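PDB 5G5G: putative xanthine dehydrogenase YAGS fad-binding subunit, which probably oxidises aldehydes in the periplasm, serving as the large subunit that holds the molybdenum cofactor in an enzyme of the xanthine oxidase family. Local coordinates for residues Gln14-Gly19 against Ala480-Gly485; Ile365-Glu370 against Arg713-Pro718; Ser515-Tyr520 against Ile681-Lys686; Val591-His596 against Ala700-Ala705. All blocks are in the same frame, centred on the assembly; numbering follows the deposited sequence. Where two conformers were deposited one is given.

Interaction 1 (Gln14-Gly19 against Ala480-Gly485); sequences QLKVVG and AAEMLG
Glu482 reaches out from its helix and lays its carboxylate against three successive backbone N-H groups of the loop, those of Lys16, Val17 and Val18. The chain gets there by leaving CA with CG anti to the backbone N (chi1 -170°) and then bending at chi2 (81°), which points the carboxylate oxygens at the loop's N-H groups. Glu482 OE2 receives Lys16 N at 2.9 Å on its syn lone pair. OE1 takes two donors: Val17 N comes in on the syn side, 33° out of the carboxylate plane and 2.8 Å away, whereas Val18 N meets OE1 almost end-on to the C-O bond, also at 2.8 Å. The acid is buried, and these amides probably help to offset its charge; a glutamate suits the place because its chain is long enough to bring two acceptor oxygens to three neighbouring amides. The loop, which precedes helix 27-31, is in this way fastened to the last turn of helix 472-484 in the cofactor-binding part of the chain, and the side chain of Val18 lies about 8 Å from the pterin cytosine dinucleotide. Apolar branches close in around the acid. Val18 CG2 stands 3.9 Å from Glu482 CB, its side chain running roughly at right angles to that of the glutamate, while Val17 CG1 touches the small Ala481 CB at 4.1 Å. Farther out, a water accepts from Gln14 NE2 and donates to Glu482 O, 2.9 Å from that carbonyl oxygen; the same amide nitrogen also bonds Pro11 O.

Interaction 2 (Ile365-Glu370 against Arg713-Pro718); sequences IDELAE and RVRDYP
Arg713 brings its guanidinium in among three acids of helix 354-372, and two of them meet it at its rim. A bend at chi2 (-79°) turns the otherwise extended arginine toward the helix. NH1 and NH2 then grip Asp366 end-on through a single oxygen: OD2 lies 2.9 Å from Arg713 NH1, which uses the anti lone pair, and 3.1 Å from Arg713 NH2, which approaches from above the carboxylate. That same NH2 donates its other hydrogen to Glu370 OE1 at 2.9 Å, a fairly straight bond that also reaches the oxygen from above its plane. A water also lies at the rim, in the guanidinium plane, accepting from Arg713 NE and donating to Glu370 OE1.

Glu367 plays a different part. With CG beside the backbone N (chi1 -60°) and the chain extended beyond it, its methylene CG rides 3.6 Å above the centre of the Arg713 guanidinium plane, and the carboxylate passes on to Arg715. Here the grip is side-on, one nitrogen to each oxygen: Arg715 NH2 to Glu367 OE1 at 2.8 Å, and Arg715 NE to Glu367 OE2 at 2.9 Å. The long, straight Arg715 chain suits this reach, and Tyr180 OH adds a further bond to OE2. Tyr707 supports the other end, its hydroxyl bonded to Glu370 OE2 and its ring in a cation-pi contact with Arg713.

Asp366 and Glu370 stand four residues apart and so face the same way; with Arg713 they form a salt-bridge network at the surface, tying a helix to the loop that follows helix 698-710.

Interaction 3 (Ser515-Tyr520 against Ile681-Lys686); sequences STSGVY and ISSPMK
Pro684 and Met685 press against three residues of helix 511-534 from a type I beta turn, Ser683 to Lys686, that is reinforced by an ST motif: Ser683 OG accepts from Lys686 N at 3.3 Å. Proline suits the second place of such a turn, since its ring already holds phi near the required value.

One tight part lies where the methionine crosses the helix surface at about a right angle to Thr516. Bent at both chi2 and chi3, Met685 folds over the threonine, so that CG sits 3.2 Å from Thr516 OG1 and 3.4 Å from Ser517 OG, while CE comes 3.8 Å from Thr516 CB. These small hydroxyl residues admit the bulky chain and their hydroxyls remain satisfied, because Thr516 OG1 and Ser517 OG bond back to the carbonyls of Ala512 and Asn513. Ser683 OG, for its part, pairs with Asn513 OD1.

Packing is looser only at the methionine sulfur: Met685 SD approaches Tyr520 CB at 4.3 Å and meets the ring neither squarely on its face nor at its edge. Even here the contact has no real solvent side, as all six touching residues are buried.

The proline belongs to the tight part. With CG of Tyr520 anti to its backbone N (chi1 179°), the ring extends from the helix to receive it: Pro684 CB makes a CH-pi contact 3.6 Å from the ring centroid, only 11° off the ring normal.

Interaction 4 (Val591-His596 against Ala700-Ala705); sequences VEVGVH and AAIANA
Ala701 CB opens the contact, touching Val591 CG2 at 3.8 Å; its single methyl is met by the valine branch, which itself reaches to the helix. One residue on, Ile702 crosses the same valine at a slant, its CG1 set against both methyls, 3.9 Å from Val591 CG2 and 4.0 Å from Val591 CG1, while Ile702 CG2, anti to the backbone N, is directed to the next inward residue of the strand and meets Val593 CG1 at 4.3 Å.

The next contact comes one helical turn after Ala701, at Ala705. Its methyl points at the strand and fits between the two valines, with CB 3.6 Å from Val591 O and 3.7 Å from Val593 CG2. Val593 has CG1 anti to its carbonyl carbon (chi1 -62°), which leaves CG2 between the backbone N and that carbon and sets this methyl 3.5 Å from Ala705 O. Alanine suits this spot because its short side chain lets the backbones come close: the axes of strand 591-596 and helix segment 700-705 approach to 7.6 Å, with a signed crossing angle of -50°.

Val591 and Val593, two apart, share one face of strand 584-596, whereas Glu592 points to the other, forming salt bridges with Arg605 and Arg606. Helix 698-710 thus lies between this sheet and helix 354-372, with Asn704 ND2 bonded to both Val435 O of the adjoining strand 429-441 and Glu362 O of that helix.

The contacts fall into two groups. Interactions 1 and 3, with centres 13 Å apart, meet where Met483 CE packs on Tyr520 CE2 at 3.6 Å, joining helices 472-484 and 511-534. Both approach the cofactor: the side chains of Val18 and Thr516 each lie about 8 Å from the pterin cytosine dinucleotide. Interactions 2 and 4, 11 Å apart between centres, adjoin, interaction 4 using helix 698-710 and interaction 2 the loop after it; Tyr717 OH rests 3.3 Å from Ala700 CA, and Asn704 OD1 lies 3.5 Å from Asp366 CB. Interactions 1 and 2 have centres 45 Å apart. Segments of interactions 3 and 4 alternate in sequence, so the chain passes between the groups and back.

Interaction 1 (Gln14-Gly19 against Ala480-Gly485)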
loop_
_atom_site.group_PDB
_atom_site.type_symbol
_atom_site.label_atom_id
_atom_site.label_comp_id
_atom_site.label_asym_id
_atom_site.label_seq_id
_atom_site.Cartn_x
_atom_site.Cartn_y
_atom_site.Cartn_z
ATOM N N GLN C 14 -37.265 0.753 10.417
ATOM C CA GLN C 14 -37.644 2.166 10.395
ATOM C C GLN C 14 -36.631 3.004 9.579
ATOM O O GLN C 14 -37.003 4.037 8.982
ATOM C CB GLN C 14 -37.709 2.721 11.807
ATOM C CG GLN C 14 -38.768 2.093 12.698
ATOM C CD GLN C 14 -38.670 2.584 14.131
ATOM O OE1 GLN C 14 -39.412 3.459 14.537
ATOM N NE2 GLN C 14 -37.738 2.043 14.893
ATOM N N LEU C 15 -35.368 2.588 9.628
ATOM C CA LEU C 15 -34.297 3.229 8.880
ATOM C C LEU C 15 -34.249 4.738 9.078
ATOM O O LEU C 15 -33.931 5.483 8.159
ATOM C CB LEU C 15 -34.372 2.874 7.377
ATOM C CG LEU C 15 -34.308 1.359 7.116
ATOM C CD1 LEU C 15 -34.593 1.101 5.643
ATOM C CD2 LEU C 15 -32.963 0.816 7.476
ATOM N N LYS C 16 -34.469 5.171 10.316
ATOM C CA LYS C 16 -34.273 6.604 10.669
ATOM C C LYS C 16 -32.827 6.996 10.795
ATOM O O LYS C 16 -32.511 8.181 10.648
ATOM C CB LYS C 16 -34.983 6.950 11.979
ATOM C CG LYS C 16 -36.476 6.773 11.917
ATOM C CD LYS C 16 -37.128 6.979 13.293
ATOM C CE LYS C 16 -38.632 6.866 13.189
ATOM N NZ LYS C 16 -39.267 6.981 14.514
ATOM N N VAL C 17 -31.978 6.031 11.071
ATOM C CA VAL C 17 -30.546 6.243 11.300
ATOM C C VAL C 17 -29.703 5.221 10.561
ATOM O O VAL C 17 -28.775 5.570 9.856
ATOM C CB VAL C 17 -30.167 6.248 12.798
ATOM C CG1 VAL C 17 -28.768 6.871 12.956
ATOM C CG2 VAL C 17 -31.177 7.004 13.642
ATOM N N VAL C 18 -30.006 3.944 10.737
ATOM C CA VAL C 18 -29.442 2.883 9.918
ATOM C C VAL C 18 -29.875 3.101 8.467
ATOM O O VAL C 18 -31.027 3.494 8.194
ATOM C CB VAL C 18 -29.892 1.483 10.420
ATOM C CG1 VAL C 18 -29.484 0.377 9.440
ATOM C CG2 VAL C 18 -29.346 1.219 11.823
ATOM N N GLY C 19 -28.931 2.827 7.561
ATOM C CA GLY C 19 -29.128 2.952 6.137
ATOM C C GLY C 19 -28.861 4.346 5.590
ATOM O O GLY C 19 -28.956 4.537 4.356
ATOM N N ALA C 480 -27.471 1.308 17.561
ATOM C CA ALA C 480 -27.985 1.656 18.859
ATOM C C ALA C 480 -28.961 2.848 18.837
ATOM O O ALA C 480 -30.007 2.829 19.490
ATOM C CB ALA C 480 -26.855 1.897 19.825
ATOM N N ALA C 481 -28.615 3.883 18.062
ATOM C CA ALA C 481 -29.480 5.030 17.942
ATOM C C ALA C 481 -30.869 4.611 17.406
ATOM O O ALA C 481 -31.914 5.088 17.873
ATOM C CB ALA C 481 -28.832 6.065 17.025
ATOM N N GLU C 482 -30.862 3.771 16.372
ATOM C CA GLU C 482 -32.086 3.302 15.765
ATOM C C GLU C 482 -32.936 2.553 16.771
ATOM O O GLU C 482 -34.145 2.779 16.866
ATOM C CB GLU C 482 -31.796 2.369 14.590
ATOM C CG GLU C 482 -33.044 2.045 13.774
ATOM C CD GLU C 482 -33.393 3.143 12.773
ATOM O OE1 GLU C 482 -32.521 3.444 11.900
ATOM O OE2 GLU C 482 -34.515 3.671 12.846
ATOM N N MET C 483 -32.297 1.651 17.507
ATOM C CA MET C 483 -33.032 0.781 18.459
ATOM C C MET C 483 -33.626 1.534 19.649
ATOM O O MET C 483 -34.675 1.157 20.163
ATOM C CB MET C 483 -32.106 -0.315 18.935
ATOM C CG MET C 483 -31.720 -1.319 17.864
ATOM S SD MET C 483 -33.086 -2.278 17.234
ATOM C CE MET C 483 -33.508 -3.378 18.587
ATOM N N LEU C 484 -32.940 2.583 20.091
ATOM C CA LEU C 484 -33.301 3.300 21.303
ATOM C C LEU C 484 -34.042 4.591 21.037
ATOM O O LEU C 484 -34.544 5.190 21.980
ATOM C CB LEU C 484 -32.058 3.522 22.196
ATOM C CG LEU C 484 -31.574 2.189 22.783
ATOM C CD1 LEU C 484 -30.149 2.308 23.234
ATOM C CD2 LEU C 484 -32.429 1.761 23.943
ATOM N N GLY C 485 -34.148 5.004 19.769
ATOM C CA GLY C 485 -34.869 6.230 19.388
ATOM C C GLY C 485 -34.140 7.517 19.792
ATOM O O GLY C 485 -34.787 8.526 20.109
HETATM O O HOH W 1 -36.904 2.407 17.681
#

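Interaction 2 (Ile365-Glu370 against Arg713-Pro718)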
loop_
_atom_site.group_PDB
_atom_site.type_symbol
_atom_site.label_atom_id
_atom_site.label_comp_id
_atom_site.label_asym_id
_atom_site.label_seq_id
_atom_site.Cartn_x
_atom_site.Cartn_y
_atom_site.Cartn_z
ATOM N N ILE C 365 -14.433 -17.103 -18.440
ATOM C CA ILE C 365 -15.806 -16.900 -18.870
ATOM C C ILE C 365 -15.841 -15.923 -20.061
ATOM O O ILE C 365 -16.597 -16.137 -21.008
ATOM C CB ILE C 365 -16.655 -16.375 -17.673
ATOM C CG1 ILE C 365 -16.882 -17.485 -16.599
ATOM C CG2 ILE C 365 -18.018 -15.813 -18.110
ATOM C CD1 ILE C 365 -17.671 -18.685 -17.031
ATOM N N ASP C 366 -15.051 -14.857 -20.011
ATOM C CA ASP C 366 -14.932 -13.925 -21.137
ATOM C C ASP C 366 -14.451 -14.682 -22.376
ATOM O O ASP C 366 -14.976 -14.459 -23.474
ATOM C CB ASP C 366 -14.000 -12.770 -20.809
ATOM C CG ASP C 366 -14.234 -11.560 -21.706
ATOM O OD1 ASP C 366 -15.338 -10.989 -21.670
ATOM O OD2 ASP C 366 -13.296 -11.170 -22.421
ATOM N N GLU C 367 -13.471 -15.575 -22.216
ATOM C CA GLU C 367 -12.984 -16.394 -23.358
ATOM C C GLU C 367 -14.055 -17.316 -23.928
ATOM O O GLU C 367 -14.199 -17.428 -25.149
ATOM C CB GLU C 367 -11.735 -17.205 -23.008
ATOM C CG GLU C 367 -10.533 -16.332 -22.574
ATOM C CD GLU C 367 -9.225 -17.092 -22.497
ATOM O OE1 GLU C 367 -8.923 -17.735 -23.518
ATOM O OE2 GLU C 367 -8.548 -17.031 -21.446
ATOM N N LEU C 368 -14.812 -17.972 -23.030
ATOM C CA LEU C 368 -15.843 -18.873 -23.479
ATOM C C LEU C 368 -16.984 -18.137 -24.165
ATOM O O LEU C 368 -17.452 -18.570 -25.196
ATOM C CB LEU C 368 -16.335 -19.753 -22.330
ATOM C CG LEU C 368 -17.342 -20.840 -22.697
ATOM C CD1 LEU C 368 -16.860 -21.841 -23.751
ATOM C CD2 LEU C 368 -17.756 -21.557 -21.417
ATOM N N ALA C 369 -17.387 -16.984 -23.618
ATOM C CA ALA C 369 -18.457 -16.179 -24.208
ATOM C C ALA C 369 -18.055 -15.731 -25.638
ATOM O O ALA C 369 -18.841 -15.814 -26.578
ATOM C CB ALA C 369 -18.772 -14.975 -23.320
ATOM N N GLU C 370 -16.807 -15.330 -25.786
ATOM C CA GLU C 370 -16.282 -14.888 -27.063
ATOM C C GLU C 370 -16.322 -16.027 -28.065
ATOM O O GLU C 370 -16.783 -15.870 -29.170
ATOM C CB GLU C 370 -14.841 -14.370 -26.884
ATOM C CG GLU C 370 -14.169 -14.003 -28.186
ATOM C CD GLU C 370 -12.791 -13.428 -28.003
ATOM O OE1 GLU C 370 -12.059 -13.903 -27.127
ATOM O OE2 GLU C 370 -12.445 -12.488 -28.755
ATOM N N ARG C 713 -4.773 -11.403 -24.916
ATOM C CA ARG C 713 -5.092 -12.056 -23.647
ATOM C C ARG C 713 -3.839 -12.253 -22.833
ATOM O O ARG C 713 -2.831 -12.741 -23.353
ATOM C CB ARG C 713 -5.694 -13.424 -23.865
ATOM C CG ARG C 713 -7.037 -13.408 -24.514
ATOM C CD ARG C 713 -8.118 -13.072 -23.516
ATOM N NE ARG C 713 -9.406 -13.205 -24.186
ATOM C CZ ARG C 713 -10.562 -12.792 -23.674
ATOM N NH1 ARG C 713 -10.621 -12.186 -22.505
ATOM N NH2 ARG C 713 -11.666 -12.973 -24.373
ATOM N N VAL C 714 -3.850 -11.810 -21.590
ATOM C CA VAL C 714 -2.726 -12.048 -20.712
ATOM C C VAL C 714 -3.280 -12.811 -19.504
ATOM O O VAL C 714 -4.174 -12.320 -18.781
ATOM C CB VAL C 714 -2.094 -10.722 -20.247
ATOM C CG1 VAL C 714 -0.951 -10.980 -19.263
ATOM C CG2 VAL C 714 -1.657 -9.914 -21.461
ATOM N N ARG C 715 -2.725 -13.992 -19.264
ATOM C CA ARG C 715 -3.291 -14.872 -18.232
ATOM C C ARG C 715 -2.415 -15.006 -16.991
ATOM O O ARG C 715 -2.763 -15.726 -16.070
ATOM C CB ARG C 715 -3.583 -16.242 -18.861
ATOM C CG ARG C 715 -4.452 -16.188 -20.094
ATOM C CD ARG C 715 -4.868 -17.571 -20.535
ATOM N NE ARG C 715 -5.715 -17.479 -21.699
ATOM C CZ ARG C 715 -5.280 -17.325 -22.946
ATOM N NH1 ARG C 715 -3.977 -17.332 -23.227
ATOM N NH2 ARG C 715 -6.161 -17.246 -23.932
ATOM N N ASP C 716 -1.267 -14.338 -16.994
ATOM C CA ASP C 716 -0.358 -14.264 -15.854
ATOM C C ASP C 716 -0.352 -12.813 -15.345
ATOM O O ASP C 716 0.137 -11.896 -16.002
ATOM C CB ASP C 716 1.061 -14.780 -16.177
ATOM C CG ASP C 716 1.746 -13.994 -17.267
ATOM O OD1 ASP C 716 1.161 -13.917 -18.364
ATOM O OD2 ASP C 716 2.868 -13.462 -17.031
ATOM N N TYR C 717 -0.976 -12.606 -14.204
ATOM C CA TYR C 717 -1.065 -11.259 -13.625
ATOM C C TYR C 717 0.257 -10.894 -12.930
ATOM O O TYR C 717 0.996 -11.796 -12.529
ATOM C CB TYR C 717 -2.149 -11.242 -12.595
ATOM C CG TYR C 717 -3.562 -11.279 -13.083
ATOM C CD1 TYR C 717 -4.246 -12.507 -13.256
ATOM C CD2 TYR C 717 -4.248 -10.119 -13.271
ATOM C CE1 TYR C 717 -5.603 -12.532 -13.642
ATOM C CE2 TYR C 717 -5.594 -10.118 -13.594
ATOM C CZ TYR C 717 -6.273 -11.319 -13.780
ATOM O OH TYR C 717 -7.607 -11.249 -14.075
ATOM N N PRO C 718 0.568 -9.596 -12.752
ATOM C CA PRO C 718 -0.195 -8.457 -13.254
ATOM C C PRO C 718 0.053 -8.214 -14.737
ATOM O O PRO C 718 1.068 -8.679 -15.310
ATOM C CB PRO C 718 0.358 -7.277 -12.405
ATOM C CG PRO C 718 1.774 -7.690 -12.118
ATOM C CD PRO C 718 1.795 -9.173 -12.010
HETATM O O HOH W 2 -9.302 -14.388 -26.789
#

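Interaction 3 (Ser515-Tyr520 against Ile681-Lys686)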
loop_
_atom_site.group_PDB
_atom_site.type_symbol
_atom_site.label_atom_id
_atom_site.label_comp_id
_atom_site.label_asym_id
_atom_site.label_seq_id
_atom_site.Cartn_x
_atom_site.Cartn_y
_atom_site.Cartn_z
ATOM N N SER C 515 -21.479 -7.778 14.313
ATOM C CA SER C 515 -21.264 -6.844 15.401
ATOM C C SER C 515 -22.571 -6.024 15.656
ATOM O O SER C 515 -22.981 -5.826 16.814
ATOM C CB SER C 515 -20.061 -5.933 15.171
ATOM O OG SER C 515 -20.214 -5.002 14.129
ATOM N N THR C 516 -23.192 -5.578 14.577
ATOM C CA THR C 516 -24.448 -4.803 14.695
ATOM C C THR C 516 -25.586 -5.666 15.190
ATOM O O THR C 516 -26.422 -5.190 15.948
ATOM C CB THR C 516 -24.853 -4.012 13.456
ATOM O OG1 THR C 516 -25.106 -4.904 12.367
ATOM C CG2 THR C 516 -23.783 -3.003 13.099
ATOM N N SER C 517 -25.605 -6.934 14.782
ATOM C CA SER C 517 -26.590 -7.883 15.306
ATOM C C SER C 517 -26.428 -8.122 16.809
ATOM O O SER C 517 -27.404 -8.336 17.511
ATOM C CB SER C 517 -26.600 -9.201 14.554
ATOM O OG SER C 517 -27.055 -8.996 13.219
ATOM N N GLY C 518 -25.193 -8.136 17.307
ATOM C CA GLY C 518 -25.050 -8.295 18.761
ATOM C C GLY C 518 -25.528 -7.039 19.481
ATOM O O GLY C 518 -26.099 -7.117 20.550
ATOM N N VAL C 519 -25.298 -5.870 18.886
ATOM C CA VAL C 519 -25.848 -4.630 19.454
ATOM C C VAL C 519 -27.378 -4.668 19.408
ATOM O O VAL C 519 -28.051 -4.361 20.417
ATOM C CB VAL C 519 -25.249 -3.353 18.748
ATOM C CG1 VAL C 519 -26.019 -2.083 19.148
ATOM C CG2 VAL C 519 -23.787 -3.240 19.045
ATOM N N TYR C 520 -27.936 -5.167 18.311
ATOM C CA TYR C 520 -29.374 -5.416 18.223
ATOM C C TYR C 520 -29.872 -6.248 19.413
ATOM O O TYR C 520 -30.858 -5.894 20.086
ATOM C CB TYR C 520 -29.727 -6.100 16.890
ATOM C CG TYR C 520 -31.185 -6.425 16.726
ATOM C CD1 TYR C 520 -31.748 -7.582 17.289
ATOM C CD2 TYR C 520 -32.038 -5.534 16.066
ATOM C CE1 TYR C 520 -33.092 -7.865 17.169
ATOM C CE2 TYR C 520 -33.386 -5.817 15.927
ATOM C CZ TYR C 520 -33.912 -6.980 16.488
ATOM O OH TYR C 520 -35.260 -7.241 16.356
ATOM N N ILE C 681 -32.834 -13.687 5.810
ATOM C CA ILE C 681 -32.253 -14.984 6.174
ATOM C C ILE C 681 -30.920 -14.786 6.916
ATOM O O ILE C 681 -30.476 -15.656 7.666
ATOM C CB ILE C 681 -32.154 -15.888 4.938
ATOM C CG1 ILE C 681 -33.607 -16.275 4.538
ATOM C CG2 ILE C 681 -31.330 -17.123 5.212
ATOM C CD1 ILE C 681 -33.697 -16.825 3.151
ATOM N N SER C 682 -30.280 -13.666 6.668
ATOM C CA SER C 682 -28.959 -13.366 7.231
ATOM C C SER C 682 -28.932 -13.108 8.753
ATOM O O SER C 682 -28.090 -13.681 9.462
ATOM C CB SER C 682 -28.321 -12.165 6.497
ATOM O OG SER C 682 -27.014 -11.808 7.046
ATOM N N SER C 683 -29.779 -12.208 9.225
ATOM C CA SER C 683 -29.721 -11.725 10.604
ATOM C C SER C 683 -30.844 -10.770 10.858
ATOM O O SER C 683 -31.537 -10.403 9.926
ATOM C CB SER C 683 -28.405 -10.996 10.867
ATOM O OG SER C 683 -28.422 -9.695 10.223
ATOM N N PRO C 684 -30.982 -10.279 12.118
ATOM C CA PRO C 684 -32.024 -9.253 12.378
ATOM C C PRO C 684 -31.744 -7.900 11.664
ATOM O O PRO C 684 -32.643 -7.117 11.473
ATOM C CB PRO C 684 -31.993 -9.053 13.901
ATOM C CG PRO C 684 -31.350 -10.320 14.414
ATOM C CD PRO C 684 -30.352 -10.759 13.362
ATOM N N MET C 685 -30.494 -7.660 11.324
ATOM C CA MET C 685 -30.112 -6.472 10.574
ATOM C C MET C 685 -30.447 -6.560 9.084
ATOM O O MET C 685 -30.562 -5.554 8.401
ATOM C CB MET C 685 -28.593 -6.188 10.747
ATOM C CG MET C 685 -28.180 -5.914 12.170
ATOM S SD MET C 685 -28.968 -4.519 12.984
ATOM C CE MET C 685 -28.320 -3.178 12.011
ATOM N N LYS C 686 -30.512 -7.785 8.585
ATOM C CA LYS C 686 -30.774 -8.097 7.174
ATOM C C LYS C 686 -29.648 -7.660 6.224
ATOM O O LYS C 686 -29.844 -7.516 5.026
ATOM C CB LYS C 686 -32.157 -7.547 6.774
ATOM C CG LYS C 686 -33.232 -7.927 7.779
ATOM C CD LYS C 686 -34.615 -7.416 7.357
ATOM C CE LYS C 686 -35.679 -7.831 8.362
ATOM N NZ LYS C 686 -36.905 -7.008 8.262
#

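Interaction 4 (Val591-His596 against Ala700-Ala705)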
loop_
_atom_site.group_PDB
_atom_site.type_symbol
_atom_site.label_atom_id
_atom_site.label_comp_id
_atom_site.label_asym_id
_atom_site.label_seq_id
_atom_site.Cartn_x
_atom_site.Cartn_y
_atom_site.Cartn_z
ATOM N N VAL C 591 -15.421 -1.864 -16.421
ATOM C CA VAL C 591 -14.225 -1.037 -16.496
ATOM C C VAL C 591 -13.934 -0.582 -17.908
ATOM O O VAL C 591 -14.102 -1.356 -18.870
ATOM C CB VAL C 591 -12.976 -1.840 -16.014
ATOM C CG1 VAL C 591 -11.718 -1.033 -16.227
ATOM C CG2 VAL C 591 -13.157 -2.270 -14.572
ATOM N N GLU C 592 -13.501 0.666 -18.029
ATOM C CA GLU C 592 -12.950 1.177 -19.268
ATOM C C GLU C 592 -11.475 1.452 -19.040
ATOM O O GLU C 592 -11.114 2.114 -18.017
ATOM C CB GLU C 592 -13.720 2.438 -19.724
ATOM C CG GLU C 592 -13.172 3.092 -20.992
ATOM C CD GLU C 592 -13.891 4.392 -21.329
ATOM O OE1 GLU C 592 -15.098 4.390 -21.542
ATOM O OE2 GLU C 592 -13.227 5.427 -21.428
ATOM N N VAL C 593 -10.610 0.933 -19.920
ATOM C CA VAL C 593 -9.181 1.169 -19.798
ATOM C C VAL C 593 -8.627 1.816 -21.034
ATOM O O VAL C 593 -9.232 1.721 -22.131
ATOM C CB VAL C 593 -8.346 -0.107 -19.620
ATOM C CG1 VAL C 593 -8.763 -0.763 -18.362
ATOM C CG2 VAL C 593 -8.510 -1.048 -20.824
ATOM N N GLY C 594 -7.455 2.441 -20.881
ATOM C CA GLY C 594 -6.714 2.904 -22.031
ATOM C C GLY C 594 -5.390 2.136 -22.025
ATOM O O GLY C 594 -4.811 1.910 -20.955
ATOM N N VAL C 595 -4.932 1.744 -23.208
ATOM C CA VAL C 595 -3.623 1.096 -23.339
ATOM C C VAL C 595 -2.847 1.943 -24.342
ATOM O O VAL C 595 -3.305 2.181 -25.471
ATOM C CB VAL C 595 -3.706 -0.368 -23.790
ATOM C CG1 VAL C 595 -2.293 -0.961 -23.989
ATOM C CG2 VAL C 595 -4.515 -1.213 -22.783
ATOM N N HIS C 596 -1.691 2.416 -23.922
ATOM C CA HIS C 596 -0.927 3.268 -24.824
ATOM C C HIS C 596 -0.447 2.472 -26.037
ATOM O O HIS C 596 0.219 1.421 -25.912
ATOM C CB HIS C 596 0.229 3.974 -24.096
ATOM C CG HIS C 596 0.735 5.165 -24.837
ATOM N ND1 HIS C 596 1.537 5.057 -25.936
ATOM C CD2 HIS C 596 0.535 6.490 -24.646
ATOM C CE1 HIS C 596 1.803 6.256 -26.420
ATOM N NE2 HIS C 596 1.214 7.149 -25.640
ATOM N N ALA C 700 -10.186 -9.058 -12.956
ATOM C CA ALA C 700 -10.522 -9.668 -14.242
ATOM C C ALA C 700 -11.300 -8.712 -15.133
ATOM O O ALA C 700 -11.171 -8.757 -16.356
ATOM C CB ALA C 700 -11.333 -10.923 -14.075
ATOM N N ALA C 701 -12.169 -7.881 -14.560
ATOM C CA ALA C 701 -12.836 -6.870 -15.398
ATOM C C ALA C 701 -11.804 -5.968 -16.072
ATOM O O ALA C 701 -11.918 -5.718 -17.248
ATOM C CB ALA C 701 -13.816 -6.044 -14.616
ATOM N N ILE C 702 -10.729 -5.587 -15.357
ATOM C CA ILE C 702 -9.645 -4.841 -15.989
ATOM C C ILE C 702 -8.913 -5.653 -17.087
ATOM O O ILE C 702 -8.640 -5.151 -18.181
ATOM C CB ILE C 702 -8.676 -4.343 -14.903
ATOM C CG1 ILE C 702 -9.446 -3.382 -13.973
ATOM C CG2 ILE C 702 -7.418 -3.689 -15.511
ATOM C CD1 ILE C 702 -8.656 -3.084 -12.707
ATOM N N ALA C 703 -8.545 -6.882 -16.782
ATOM C CA ALA C 703 -7.932 -7.761 -17.782
ATOM C C ALA C 703 -8.786 -7.911 -19.050
ATOM O O ALA C 703 -8.258 -7.790 -20.161
ATOM C CB ALA C 703 -7.655 -9.145 -17.196
ATOM N N ASN C 704 -10.094 -8.122 -18.869
ATOM C CA ASN C 704 -11.008 -8.272 -19.966
ATOM C C ASN C 704 -11.093 -6.956 -20.793
ATOM O O ASN C 704 -11.232 -6.989 -22.004
ATOM C CB ASN C 704 -12.346 -8.687 -19.440
ATOM C CG ASN C 704 -12.361 -10.145 -18.900
ATOM O OD1 ASN C 704 -11.518 -10.960 -19.228
ATOM N ND2 ASN C 704 -13.351 -10.454 -18.126
ATOM N N ALA C 705 -11.025 -5.813 -20.113
ATOM C CA ALA C 705 -10.988 -4.496 -20.777
ATOM C C ALA C 705 -9.712 -4.307 -21.560
ATOM O O ALA C 705 -9.733 -3.758 -22.647
ATOM C CB ALA C 705 -11.180 -3.348 -19.753
#